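Local coordinates for uncharacterized protein PH0321 (Pyrococcus horikoshii, PDB 3BS4) that is of unknown function but probably has a KaiC-like, RecA-type domain, and binds a peptide of unknown identity, at residues Lys45-Asn50 / Ile76-Asn81; Val52-Ile57 / Gln62-Ile67; Trp104-Met109 / Glu113-Lys118; Ile146-Tyr151 / Arg162-Ser167. All blocks are in the same frame, centred on the assembly; numbering follows the deposited sequence. Where two conformers were deposited one is given.

Interaction 1: Lys45-Asn50 / Ile76-Asn81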
loop_
_atom_site.group_PDB
_atom_site.type_symbol
_atom_site.label_atom_id
_atom_site.label_comp_id
_atom_site.label_asym_id
_atom_site.label_seq_id
_atom_site.Cartn_x
_atom_site.Cartn_y
_atom_site.Cartn_z
ATOM N N LYS A 45 6.962 1.498 -9.610
ATOM C CA LYS A 45 6.183 2.720 -9.836
ATOM C C LYS A 45 7.056 3.954 -9.602
ATOM O O LYS A 45 6.942 4.949 -10.335
ATOM C CB LYS A 45 4.922 2.760 -8.956
ATOM C CG LYS A 45 3.951 1.615 -9.220
ATOM C CD LYS A 45 3.521 1.585 -10.675
ATOM C CE LYS A 45 2.330 0.670 -10.921
ATOM N NZ LYS A 45 2.038 0.558 -12.385
ATOM N N LEU A 46 7.931 3.874 -8.599
ATOM C CA LEU A 46 8.871 4.960 -8.316
ATOM C C LEU A 46 9.880 5.110 -9.448
ATOM O O LEU A 46 10.136 6.233 -9.912
ATOM C CB LEU A 46 9.606 4.719 -7.008
ATOM C CG LEU A 46 8.863 5.074 -5.721
ATOM C CD1 LEU A 46 9.613 4.526 -4.511
ATOM C CD2 LEU A 46 8.676 6.592 -5.635
ATOM N N LYS A 47 10.433 3.987 -9.902
ATOM C CA LYS A 47 11.497 4.022 -10.926
ATOM C C LYS A 47 10.969 4.475 -12.277
ATOM O O LYS A 47 11.750 4.913 -13.131
ATOM C CB LYS A 47 12.182 2.658 -11.069
ATOM C CG LYS A 47 13.145 2.356 -9.976
ATOM C CD LYS A 47 13.594 0.907 -10.089
ATOM C CE LYS A 47 14.618 0.563 -9.057
ATOM N NZ LYS A 47 14.946 -0.892 -9.124
ATOM N N SER A 48 9.656 4.377 -12.470
ATOM C CA SER A 48 9.005 4.817 -13.699
ATOM C C SER A 48 8.513 6.269 -13.613
ATOM O O SER A 48 7.684 6.709 -14.420
ATOM C CB SER A 48 7.859 3.869 -14.054
ATOM O OG SER A 48 8.356 2.572 -14.305
ATOM N N ASP A 49 9.020 7.001 -12.625
ATOM C CA ASP A 49 8.763 8.440 -12.441
ATOM C C ASP A 49 7.301 8.803 -12.166
ATOM O O ASP A 49 6.803 9.810 -12.650
ATOM C CB ASP A 49 9.310 9.255 -13.634
ATOM C CG ASP A 49 9.497 10.730 -13.308
ATOM O OD1 ASP A 49 10.067 11.048 -12.242
ATOM O OD2 ASP A 49 9.091 11.579 -14.134
ATOM N N ASN A 50 6.605 7.968 -11.398
ATOM C CA ASN A 50 5.252 8.302 -10.963
ATOM C C ASN A 50 5.298 8.960 -9.601
ATOM O O ASN A 50 6.355 9.013 -8.983
ATOM C CB ASN A 50 4.402 7.027 -10.923
ATOM C CG ASN A 50 4.146 6.489 -12.303
ATOM O OD1 ASN A 50 3.444 7.112 -13.090
ATOM N ND2 ASN A 50 4.740 5.338 -12.620
ATOM N N ILE A 76 15.719 8.938 0.073
ATOM C CA ILE A 76 16.016 10.376 0.236
ATOM C C ILE A 76 15.951 11.158 -1.075
ATOM O O ILE A 76 15.437 12.281 -1.104
ATOM C CB ILE A 76 17.407 10.636 0.862
ATOM C CG1 ILE A 76 17.831 9.473 1.778
ATOM C CG2 ILE A 76 17.439 12.015 1.540
ATOM C CD1 ILE A 76 17.738 9.711 3.269
ATOM N N LYS A 77 16.469 10.570 -2.150
ATOM C CA LYS A 77 16.462 11.215 -3.468
ATOM C C LYS A 77 15.041 11.420 -3.990
ATOM O O LYS A 77 14.722 12.459 -4.542
ATOM C CB LYS A 77 17.259 10.396 -4.487
ATOM C CG LYS A 77 18.662 10.065 -4.028
ATOM C CD LYS A 77 19.609 9.812 -5.189
ATOM C CE LYS A 77 21.036 9.590 -4.688
ATOM N NZ LYS A 77 21.423 10.569 -3.627
ATOM N N TYR A 78 14.190 10.406 -3.828
ATOM C CA TYR A 78 12.811 10.528 -4.280
ATOM C C TYR A 78 12.038 11.497 -3.405
ATOM O O TYR A 78 11.147 12.192 -3.885
ATOM C CB TYR A 78 12.120 9.159 -4.301
ATOM C CG TYR A 78 12.559 8.294 -5.462
ATOM C CD1 TYR A 78 11.947 8.396 -6.701
ATOM C CD2 TYR A 78 13.601 7.378 -5.316
ATOM C CE1 TYR A 78 12.359 7.605 -7.778
ATOM C CE2 TYR A 78 14.013 6.589 -6.375
ATOM C CZ TYR A 78 13.391 6.709 -7.600
ATOM O OH TYR A 78 13.796 5.918 -8.658
ATOM N N LEU A 79 12.370 11.545 -2.120
ATOM C CA LEU A 79 11.758 12.524 -1.228
ATOM C C LEU A 79 12.151 13.947 -1.623
ATOM O O LEU A 79 11.295 14.823 -1.780
ATOM C CB LEU A 79 12.147 12.257 0.230
ATOM C CG LEU A 79 11.555 11.022 0.920
ATOM C CD1 LEU A 79 12.226 10.876 2.273
ATOM C CD2 LEU A 79 10.041 11.144 1.122
ATOM N N GLU A 80 13.450 14.163 -1.807
ATOM C CA GLU A 80 13.950 15.513 -2.050
ATOM C C GLU A 80 13.536 16.029 -3.432
ATOM O O GLU A 80 13.437 17.237 -3.653
ATOM C CB GLU A 80 15.468 15.588 -1.769
ATOM C CG GLU A 80 15.753 15.475 -0.251
ATOM C CD GLU A 80 17.183 15.835 0.203
ATOM O OE1 GLU A 80 18.077 16.063 -0.643
ATOM O OE2 GLU A 80 17.410 15.881 1.442
ATOM N N ASN A 81 13.256 15.116 -4.348
ATOM C CA ASN A 81 12.812 15.480 -5.688
ATOM C C ASN A 81 11.295 15.455 -5.842
ATOM O O ASN A 81 10.785 15.528 -6.954
ATOM C CB ASN A 81 13.522 14.619 -6.743
ATOM C CG ASN A 81 15.000 15.016 -6.918
ATOM O OD1 ASN A 81 15.308 15.986 -7.612
ATOM N ND2 ASN A 81 15.905 14.286 -6.264
#

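Interaction 2: Val52-Ile57 / Gln62-Ile67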
loop_
_atom_site.group_PDB
_atom_site.type_symbol
_atom_site.label_atom_id
_atom_site.label_comp_id
_atom_site.label_asym_id
_atom_site.label_seq_id
_atom_site.Cartn_x
_atom_site.Cartn_y
_atom_site.Cartn_z
ATOM N N VAL A 52 4.199 8.875 -5.668
ATOM C CA VAL A 52 3.849 7.817 -4.723
ATOM C C VAL A 52 3.690 8.431 -3.355
ATOM O O VAL A 52 4.543 9.204 -2.922
ATOM C CB VAL A 52 4.937 6.729 -4.715
ATOM C CG1 VAL A 52 4.686 5.704 -3.596
ATOM C CG2 VAL A 52 5.005 6.032 -6.090
ATOM N N GLY A 53 2.593 8.097 -2.682
ATOM C CA GLY A 53 2.418 8.467 -1.284
ATOM C C GLY A 53 2.425 7.167 -0.503
ATOM O O GLY A 53 1.789 6.202 -0.933
ATOM N N MET A 54 3.162 7.132 0.604
ATOM C CA MET A 54 3.212 5.939 1.460
ATOM C C MET A 54 2.688 6.276 2.849
ATOM O O MET A 54 3.131 7.253 3.466
ATOM C CB MET A 54 4.656 5.445 1.588
ATOM C CG MET A 54 4.805 4.151 2.375
ATOM S SD MET A 54 6.560 3.780 2.644
ATOM C CE MET A 54 7.173 4.178 0.973
ATOM N N PHE A 55 1.765 5.451 3.344
ATOM C CA PHE A 55 1.369 5.517 4.755
ATOM C C PHE A 55 2.179 4.455 5.453
ATOM O O PHE A 55 1.904 3.260 5.326
ATOM C CB PHE A 55 -0.140 5.285 4.887
ATOM C CG PHE A 55 -0.933 6.278 4.090
ATOM C CD1 PHE A 55 -1.250 7.522 4.639
ATOM C CD2 PHE A 55 -1.259 6.011 2.771
ATOM C CE1 PHE A 55 -1.959 8.468 3.890
ATOM C CE2 PHE A 55 -1.949 6.945 2.006
ATOM C CZ PHE A 55 -2.300 8.180 2.576
ATOM N N SER A 56 3.227 4.899 6.144
ATOM C CA SER A 56 4.201 3.969 6.710
ATOM C C SER A 56 3.805 3.680 8.143
ATOM O O SER A 56 4.185 4.400 9.053
ATOM C CB SER A 56 5.596 4.573 6.621
ATOM O OG SER A 56 6.546 3.615 7.022
ATOM N N ILE A 57 2.975 2.646 8.305
ATOM C CA ILE A 57 2.253 2.378 9.545
ATOM C C ILE A 57 3.015 1.401 10.440
ATOM O O ILE A 57 3.064 1.577 11.661
ATOM C CB ILE A 57 0.860 1.768 9.207
ATOM C CG1 ILE A 57 -0.002 2.767 8.388
ATOM C CG2 ILE A 57 0.113 1.291 10.471
ATOM C CD1 ILE A 57 -0.979 2.096 7.415
ATOM N N GLN A 62 13.605 4.051 9.108
ATOM C CA GLN A 62 14.935 3.602 8.736
ATOM C C GLN A 62 14.908 2.197 8.146
ATOM O O GLN A 62 15.708 1.871 7.270
ATOM C CB GLN A 62 15.890 3.696 9.930
ATOM C CG GLN A 62 16.134 5.146 10.405
ATOM C CD GLN A 62 16.680 6.100 9.318
ATOM O OE1 GLN A 62 16.268 7.262 9.244
ATOM N NE2 GLN A 62 17.617 5.618 8.497
ATOM N N LEU A 63 13.963 1.375 8.605
ATOM C CA LEU A 63 13.775 0.061 8.019
ATOM C C LEU A 63 13.165 0.109 6.606
ATOM O O LEU A 63 13.571 -0.645 5.734
ATOM C CB LEU A 63 12.946 -0.836 8.953
ATOM C CG LEU A 63 12.770 -2.299 8.530
ATOM C CD1 LEU A 63 14.114 -3.005 8.284
ATOM C CD2 LEU A 63 11.952 -3.065 9.562
ATOM N N ILE A 64 12.179 0.984 6.385
ATOM C CA ILE A 64 11.628 1.202 5.050
ATOM C C ILE A 64 12.729 1.629 4.078
ATOM O O ILE A 64 12.770 1.177 2.935
ATOM C CB ILE A 64 10.527 2.278 5.085
ATOM C CG1 ILE A 64 9.322 1.768 5.896
ATOM C CG2 ILE A 64 10.118 2.705 3.670
ATOM C CD1 ILE A 64 8.640 0.517 5.304
ATOM N N ILE A 65 13.607 2.508 4.547
ATOM C CA ILE A 65 14.697 3.001 3.723
ATOM C C ILE A 65 15.625 1.865 3.339
ATOM O O ILE A 65 16.005 1.747 2.183
ATOM C CB ILE A 65 15.464 4.133 4.429
ATOM C CG1 ILE A 65 14.568 5.379 4.507
ATOM C CG2 ILE A 65 16.748 4.460 3.686
ATOM C CD1 ILE A 65 15.100 6.494 5.439
ATOM N N ARG A 66 15.945 1.014 4.303
ATOM C CA ARG A 66 16.819 -0.135 4.054
ATOM C C ARG A 66 16.171 -1.120 3.089
ATOM O O ARG A 66 16.810 -1.623 2.154
ATOM C CB ARG A 66 17.174 -0.833 5.366
ATOM C CG ARG A 66 18.250 -0.113 6.171
ATOM C CD ARG A 66 19.122 -1.110 6.928
ATOM N NE ARG A 66 18.424 -1.671 8.080
ATOM C CZ ARG A 66 18.577 -2.917 8.522
ATOM N NH1 ARG A 66 17.892 -3.327 9.579
ATOM N NH2 ARG A 66 19.410 -3.757 7.908
ATOM N N ILE A 67 14.889 -1.393 3.310
ATOM C CA ILE A 67 14.169 -2.323 2.449
ATOM C C ILE A 67 14.177 -1.821 1.019
ATOM O O ILE A 67 14.492 -2.562 0.085
ATOM C CB ILE A 67 12.714 -2.544 2.918
ATOM C CG1 ILE A 67 12.700 -3.346 4.228
ATOM C CG2 ILE A 67 11.904 -3.261 1.828
ATOM C CD1 ILE A 67 11.405 -3.189 5.048
#

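Interaction 3: Trp104-Met109 / Glu113-Lys118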
loop_
_atom_site.group_PDB
_atom_site.type_symbol
_atom_site.label_atom_id
_atom_site.label_comp_id
_atom_site.label_asym_id
_atom_site.label_seq_id
_atom_site.Cartn_x
_atom_site.Cartn_y
_atom_site.Cartn_z
ATOM N N TRP A 104 5.982 13.474 6.577
ATOM C CA TRP A 104 4.978 14.098 7.425
ATOM C C TRP A 104 4.773 13.315 8.693
ATOM O O TRP A 104 4.680 12.082 8.659
ATOM C CB TRP A 104 3.646 14.180 6.692
ATOM C CG TRP A 104 3.273 15.556 6.290
ATOM C CD1 TRP A 104 3.870 16.316 5.329
ATOM C CD2 TRP A 104 2.208 16.348 6.828
ATOM N NE1 TRP A 104 3.250 17.535 5.239
ATOM C CE2 TRP A 104 2.223 17.581 6.143
ATOM C CE3 TRP A 104 1.247 16.142 7.828
ATOM C CZ2 TRP A 104 1.313 18.604 6.420
ATOM C CZ3 TRP A 104 0.329 17.162 8.096
ATOM C CH2 TRP A 104 0.376 18.376 7.397
ATOM N N TYR A 105 4.693 14.035 9.812
ATOM C CA TYR A 105 4.409 13.457 11.124
ATOM C C TYR A 105 3.067 13.933 11.631
ATOM O O TYR A 105 2.747 15.110 11.492
ATOM C CB TYR A 105 5.505 13.832 12.108
ATOM C CG TYR A 105 6.717 13.032 11.804
ATOM C CD1 TYR A 105 6.832 11.727 12.285
ATOM C CD2 TYR A 105 7.724 13.527 10.970
ATOM C CE1 TYR A 105 7.929 10.955 11.981
ATOM C CE2 TYR A 105 8.829 12.745 10.657
ATOM C CZ TYR A 105 8.910 11.454 11.170
ATOM O OH TYR A 105 9.986 10.633 10.878
ATOM N N LEU A 106 2.298 13.014 12.209
ATOM C CA LEU A 106 0.968 13.316 12.743
ATOM C C LEU A 106 1.091 13.724 14.203
ATOM O O LEU A 106 1.636 12.978 15.024
ATOM C CB LEU A 106 0.025 12.115 12.618
ATOM C CG LEU A 106 -0.006 11.420 11.249
ATOM C CD1 LEU A 106 -0.461 9.977 11.400
ATOM C CD2 LEU A 106 -0.845 12.172 10.222
ATOM N N GLU A 107 0.564 14.906 14.514
ATOM C CA GLU A 107 0.727 15.523 15.825
ATOM C C GLU A 107 -0.563 15.387 16.625
ATOM O O GLU A 107 -1.632 15.229 16.049
ATOM C CB GLU A 107 1.087 17.007 15.656
ATOM C CG GLU A 107 2.286 17.268 14.733
ATOM C CD GLU A 107 3.617 16.783 15.309
ATOM O OE1 GLU A 107 3.758 16.708 16.552
ATOM O OE2 GLU A 107 4.535 16.479 14.510
ATOM N N GLY A 108 -0.459 15.446 17.952
ATOM C CA GLY A 108 -1.637 15.379 18.821
ATOM C C GLY A 108 -2.168 13.986 19.094
ATOM O O GLY A 108 -1.469 12.984 18.895
ATOM N N MET A 109 -3.416 13.920 19.549
ATOM C CA MET A 109 -4.041 12.648 19.864
ATOM C C MET A 109 -4.293 11.899 18.574
ATOM O O MET A 109 -4.888 12.435 17.633
ATOM C CB MET A 109 -5.353 12.851 20.641
ATOM C CG MET A 109 -6.231 11.603 20.811
ATOM S SD MET A 109 -5.534 10.274 21.840
ATOM C CE MET A 109 -5.498 11.077 23.442
ATOM N N GLU A 113 -10.759 7.929 16.023
ATOM C CA GLU A 113 -11.647 9.035 15.665
ATOM C C GLU A 113 -10.922 10.230 15.028
ATOM O O GLU A 113 -11.463 10.910 14.181
ATOM C CB GLU A 113 -12.380 9.534 16.914
ATOM C CG GLU A 113 -13.117 8.461 17.703
ATOM C CD GLU A 113 -13.801 9.019 18.940
ATOM O OE1 GLU A 113 -13.136 9.706 19.748
ATOM O OE2 GLU A 113 -15.011 8.770 19.104
ATOM N N THR A 114 -9.706 10.511 15.482
ATOM C CA THR A 114 -8.984 11.708 15.011
ATOM C C THR A 114 -8.119 11.439 13.780
ATOM O O THR A 114 -7.853 12.352 12.991
ATOM C CB THR A 114 -8.047 12.293 16.087
ATOM O OG1 THR A 114 -6.988 11.364 16.357
ATOM C CG2 THR A 114 -8.815 12.600 17.383
ATOM N N LEU A 115 -7.666 10.192 13.638
ATOM C CA LEU A 115 -6.684 9.857 12.606
ATOM C C LEU A 115 -7.162 10.152 11.159
ATOM O O LEU A 115 -6.384 10.697 10.369
ATOM C CB LEU A 115 -6.216 8.407 12.761
ATOM C CG LEU A 115 -5.034 7.990 11.884
ATOM C CD1 LEU A 115 -3.868 8.969 12.019
ATOM C CD2 LEU A 115 -4.573 6.570 12.173
ATOM N N PRO A 116 -8.404 9.779 10.792
ATOM C CA PRO A 116 -8.853 10.051 9.420
ATOM C C PRO A 116 -8.695 11.499 8.956
ATOM O O PRO A 116 -8.154 11.719 7.871
ATOM C CB PRO A 116 -10.336 9.645 9.449
ATOM C CG PRO A 116 -10.337 8.498 10.400
ATOM C CD PRO A 116 -9.437 9.012 11.525
ATOM N N ILE A 117 -9.141 12.467 9.756
ATOM C CA ILE A 117 -9.007 13.879 9.364
ATOM C C ILE A 117 -7.540 14.327 9.365
ATOM O O ILE A 117 -7.124 15.154 8.533
ATOM C CB ILE A 117 -9.944 14.824 10.199
ATOM C CG1 ILE A 117 -10.026 16.212 9.566
ATOM C CG2 ILE A 117 -9.520 14.909 11.640
ATOM C CD1 ILE A 117 -11.154 16.304 8.556
ATOM N N LYS A 118 -6.740 13.775 10.272
ATOM C CA LYS A 118 -5.316 14.113 10.288
ATOM C C LYS A 118 -4.609 13.588 9.025
ATOM O O LYS A 118 -3.761 14.281 8.443
ATOM C CB LYS A 118 -4.646 13.650 11.579
ATOM C CG LYS A 118 -5.189 14.442 12.772
ATOM C CD LYS A 118 -4.446 14.171 14.066
ATOM C CE LYS A 118 -4.909 15.202 15.103
ATOM N NZ LYS A 118 -4.312 14.922 16.446
#

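Interaction 4: Ile146-Tyr151 / Arg162-Ser167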
loop_
_atom_site.group_PDB
_atom_site.type_symbol
_atom_site.label_atom_id
_atom_site.label_comp_id
_atom_site.label_asym_id
_atom_site.label_seq_id
_atom_site.Cartn_x
_atom_site.Cartn_y
_atom_site.Cartn_z
ATOM N N ILE A 146 1.385 0.454 4.371
ATOM C CA ILE A 146 2.219 -0.649 4.816
ATOM C C ILE A 146 2.351 -0.601 6.341
ATOM O O ILE A 146 3.164 0.147 6.880
ATOM C CB ILE A 146 3.624 -0.621 4.165
ATOM C CG1 ILE A 146 3.524 -0.443 2.638
ATOM C CG2 ILE A 146 4.389 -1.892 4.528
ATOM C CD1 ILE A 146 4.837 -0.110 1.944
ATOM N N SER A 147 1.523 -1.363 7.055
ATOM C CA SER A 147 0.451 -2.199 6.548
ATOM C C SER A 147 -0.787 -2.056 7.391
ATOM O O SER A 147 -0.720 -1.522 8.511
ATOM C CB SER A 147 0.857 -3.670 6.810
ATOM O OG SER A 147 2.081 -3.975 6.146
ATOM N N MET A 148 -1.949 -2.397 6.857
ATOM C CA MET A 148 -3.201 -1.856 7.347
ATOM C C MET A 148 -3.401 -2.751 8.617
ATOM O O MET A 148 -4.064 -2.369 9.594
ATOM C CB MET A 148 -4.335 -2.152 6.373
ATOM C CG MET A 148 -4.371 -1.191 5.181
ATOM S SD MET A 148 -4.678 0.535 5.657
ATOM C CE MET A 148 -6.413 0.357 6.198
ATOM N N SER A 149 -2.796 -3.947 8.621
ATOM C CA SER A 149 -2.822 -4.836 9.791
ATOM C C SER A 149 -2.129 -4.209 11.013
ATOM O O SER A 149 -2.399 -4.588 12.162
ATOM C CB SER A 149 -2.204 -6.216 9.433
ATOM O OG SER A 149 -0.959 -6.051 8.759
ATOM N N GLY A 150 -1.256 -3.228 10.770
ATOM C CA GLY A 150 -0.560 -2.528 11.850
ATOM C C GLY A 150 -1.486 -1.789 12.800
ATOM O O GLY A 150 -1.127 -1.556 13.962
ATOM N N TYR A 151 -2.670 -1.395 12.329
ATOM C CA TYR A 151 -3.599 -0.657 13.201
ATOM C C TYR A 151 -4.025 -1.475 14.412
ATOM O O TYR A 151 -4.383 -0.905 15.419
ATOM C CB TYR A 151 -4.813 -0.162 12.417
ATOM C CG TYR A 151 -4.437 0.951 11.477
ATOM C CD1 TYR A 151 -3.875 2.129 11.971
ATOM C CD2 TYR A 151 -4.619 0.817 10.087
ATOM C CE1 TYR A 151 -3.506 3.168 11.114
ATOM C CE2 TYR A 151 -4.238 1.861 9.219
ATOM C CZ TYR A 151 -3.695 3.020 9.745
ATOM O OH TYR A 151 -3.295 4.062 8.925
ATOM N N ARG A 162 -14.526 0.784 13.114
ATOM C CA ARG A 162 -15.088 2.147 13.070
ATOM C C ARG A 162 -14.166 3.082 12.313
ATOM O O ARG A 162 -14.617 3.903 11.517
ATOM C CB ARG A 162 -15.301 2.705 14.481
ATOM C CG ARG A 162 -16.348 1.977 15.267
ATOM C CD ARG A 162 -16.865 2.842 16.427
ATOM N NE ARG A 162 -15.801 3.553 17.141
ATOM C CZ ARG A 162 -15.211 3.113 18.251
ATOM N NH1 ARG A 162 -15.567 1.948 18.781
ATOM N NH2 ARG A 162 -14.259 3.843 18.829
ATOM N N TYR A 163 -12.864 2.956 12.567
ATOM C CA TYR A 163 -11.864 3.763 11.867
ATOM C C TYR A 163 -11.941 3.623 10.339
ATOM O O TYR A 163 -11.868 4.618 9.597
ATOM C CB TYR A 163 -10.463 3.387 12.375
ATOM C CG TYR A 163 -9.370 3.857 11.473
ATOM C CD1 TYR A 163 -8.995 5.205 11.446
ATOM C CD2 TYR A 163 -8.731 2.964 10.614
ATOM C CE1 TYR A 163 -7.991 5.650 10.597
ATOM C CE2 TYR A 163 -7.718 3.400 9.750
ATOM C CZ TYR A 163 -7.363 4.756 9.758
ATOM O OH TYR A 163 -6.379 5.242 8.923
ATOM N N LEU A 164 -12.091 2.382 9.874
ATOM C CA LEU A 164 -12.195 2.116 8.441
ATOM C C LEU A 164 -13.400 2.826 7.857
ATOM O O LEU A 164 -13.327 3.348 6.741
ATOM C CB LEU A 164 -12.276 0.615 8.117
ATOM C CG LEU A 164 -11.002 -0.184 8.411
ATOM C CD1 LEU A 164 -11.291 -1.704 8.385
ATOM C CD2 LEU A 164 -9.901 0.195 7.409
ATOM N N GLU A 165 -14.505 2.836 8.608
ATOM C CA GLU A 165 -15.710 3.490 8.098
ATOM C C GLU A 165 -15.596 5.010 8.151
ATOM O O GLU A 165 -15.910 5.686 7.181
ATOM C CB GLU A 165 -16.974 2.981 8.798
ATOM C CG GLU A 165 -18.281 3.542 8.180
ATOM C CD GLU A 165 -18.485 3.222 6.698
ATOM O OE1 GLU A 165 -17.858 2.280 6.148
ATOM O OE2 GLU A 165 -19.301 3.934 6.060
ATOM N N THR A 166 -15.090 5.543 9.250
ATOM C CA THR A 166 -14.903 7.005 9.358
ATOM C C THR A 166 -13.934 7.515 8.295
ATOM O O THR A 166 -14.119 8.602 7.756
ATOM C CB THR A 166 -14.395 7.379 10.754
ATOM O OG1 THR A 166 -15.319 6.898 11.742
ATOM C CG2 THR A 166 -14.257 8.888 10.900
ATOM N N SER A 167 -12.890 6.735 8.009
ATOM C CA SER A 167 -11.963 7.055 6.918
ATOM C C SER A 167 -12.698 7.185 5.606
ATOM O O SER A 167 -12.491 8.130 4.861
ATOM C CB SER A 167 -10.897 5.969 6.783
ATOM O OG SER A 167 -10.146 5.889 7.954
#

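Interaction 1: Lys45-Asn50 / Ile76-Asn81
Leu46, in the last turn of helix 34-47, lies against one face of the phenol ring of Tyr78 from helix 75-80. Its CB sits about 4.0 Å above the ring plane, shifted toward the rim rather than centred. The branch tip CD2 adds a second touch at 3.9 Å from Tyr78 CD1, while the backbone oxygen Leu46 O comes to 3.4 Å from Tyr78 CE1. Tyr78 starts with CG opposite its carbonyl carbon (chi1 -75°), which lets the ring reach across to the neighbouring helix end. That is the close-packed half.

The other half is looser and faces solvent. There the hydroxyl Tyr78 OH lies 3.7 Å from Lys47 CA, alongside the aliphatic start of that side chain. Lys47 itself stretches out along an extended chain, and its NZ is bonded to Phe71 O. Replacing Tyr78 by an alanine would probably leave one side of Leu46 without its aromatic cover and open a gap between the two helix ends.

Helix 34-47 closes in a Schellman motif, with Asp49 at positive phi. Asn50 N bonds to Lys45 O, Asp49 N bonds to Leu46 O, and Asn50 ND2 adds a second grip on Lys45 O along a lone pair. Asp49 in turn forms salt bridges to Arg83 and Arg139. Leu46 and Tyr78 both also lean on Val73, and Tyr78 reaches Leu84, so the two helix ends pack together beside the start of strand 84-87.

Interaction 2: Val52-Ile57 / Gln62-Ile67
The shortest backbone bond within the two segments, Ile67 N to Leu63 O at 2.9 Å, winds the helix turn that presents Ile64 to Met54 and Ser56 of strand 51-56. Between strand and helix the contact is made by side chains alone, and all three are buried. Ile64 uses two branches. Its CG2, opposite the backbone N, lies 3.9 Å from Met54 SD, and its CG1 lies 3.5 Å from Ser56 OG, with CD1 a little farther along.

Met54 leaves the strand with CG opposite its own backbone N (chi1 -176°) and runs straight out until it turns at the sulfur. The thioether runs alongside the Ile64 side chain, the two pointing in opposing directions. Ser56, two residues on, points from the same side of the strand and presents its hydroxyl oxygen to the methylene CG1, a van der Waals touch of a polar atom on an apolar chain.

Phe55 between them faces the other side of the sheet, where its ring meets Tyr119 edge-to-face and also an aromatic side chain of the bound peptide. Ile64 is further packed by Phe39 and Tyr59. Strand 51-56 runs parallel to its sheet neighbour 84-87, and helices 61-70 and 75-80 lie in the connection between them. This is helix-on-sheet packing within a beta-alpha-beta crossover, as expected of the RecA-like fold to which KaiC domains belong.

Interaction 3: Trp104-Met109 / Glu113-Lys118
Hydrogen bonds tie Lys118 and Thr114 to the backbone of the loop at Glu107 and Met109. Lys118 sends an extended chain toward the loop, and its NZ donates to two carbonyls. It reaches Glu107 O at 2.7 Å, in the carbonyl plane on a lone pair, and Met109 O at 2.8 Å from above that carbonyl's plane. Thr114 OG1 donates to the same Met109 O at 2.7 Å from the opposite face, so this oxygen is held by two donors. With chi1 at 66°, the threonine hydroxyl sits between its own backbone N and carbonyl carbon, on the side turned to the loop. Gly108 passes close to the ammonium group with positive phi, and a side chain there would collide with Lys118 NZ.

The apolar contact lies deeper. Leu106 CD1 touches Leu115 CD1 at 3.6 Å, the two side chains crossing at about a right angle, and Leu106 CD2 rests near Lys118 O.

Outward, Met109 is exposed, whereas Leu115 continues inward onto Tyr151 and onto Tyr163 of helix 157-173. Leu106 also packs on Thr89 of helix 89-94 and on Tyr119, so the loop after strand 103-104 folds back against the first turn of helix 115-132.

Interaction 4: Ile146-Tyr151 / Arg162-Ser167
Tyr163 and Tyr151 form an edge-to-face aromatic pair at the bound peptide, where the loop after strand 141-146 meets helix 157-173. The ring centroids are 4.9 Å apart and the planes are inclined at 50°, with the edge of Tyr163 turned to the face of Tyr151.

Along Tyr163, CB points toward the loop and CG stands opposite the backbone N (chi1 164°), which carries the ring away from the helix. Halfway out, Ser167 OG stands over one face of the ring; this hydroxyl also donates to Tyr163 O at 2.7 Å. On one flank CE1 rests 3.7 Å from Pro116 CG, and on the other CE2 lies over the rim of Tyr151, 3.8 Å from Tyr151 CE2. Farther out, CZ lies 4.1 Å from Tyr151 CZ. At the tip, Tyr163 OH lies 3.6 Å from Tyr151 CZ and 3.3 Å from Tyr151 OH, and hydrogen-bonds a polar side chain of the peptide.

Tyr151 OH binds a polar side chain of the peptide too, and pairs with Tyr119 OH. A leucine in place of Tyr151 would probably leave the edge of Tyr163 without its aromatic face and deprive the peptide and Tyr119 of a hydroxyl partner.

Met148, bent twice along its chain, brings SD to the edge of the Tyr151 ring, in its plane, and ends with CE 3.7 Å from Leu164 CD2.

Interactions 2 and 4 are wholly buried, whereas interactions 1 and 3 reach the surface on one side. Interaction 2 is largely apolar helix-on-sheet packing. Interaction 4 adds aromatic rings whose hydroxyls serve the bound peptide. Interaction 3, near the surface, relies instead on a lysine and a threonine bonded to loop carbonyls, and interaction 1 rests on one tyrosine against a helix end. The contacts are linked: Leu46 of interaction 1 packs on Val52 of interaction 2, and strand 51-56 borders strand 141-146, with probable backbone bonds between Phe55, Ile57 and Ile146. Interactions 3 and 4 share the packing between helices 115-132 and 157-173. Interactions 1 and 4 lie on opposite sides of the chain's centre.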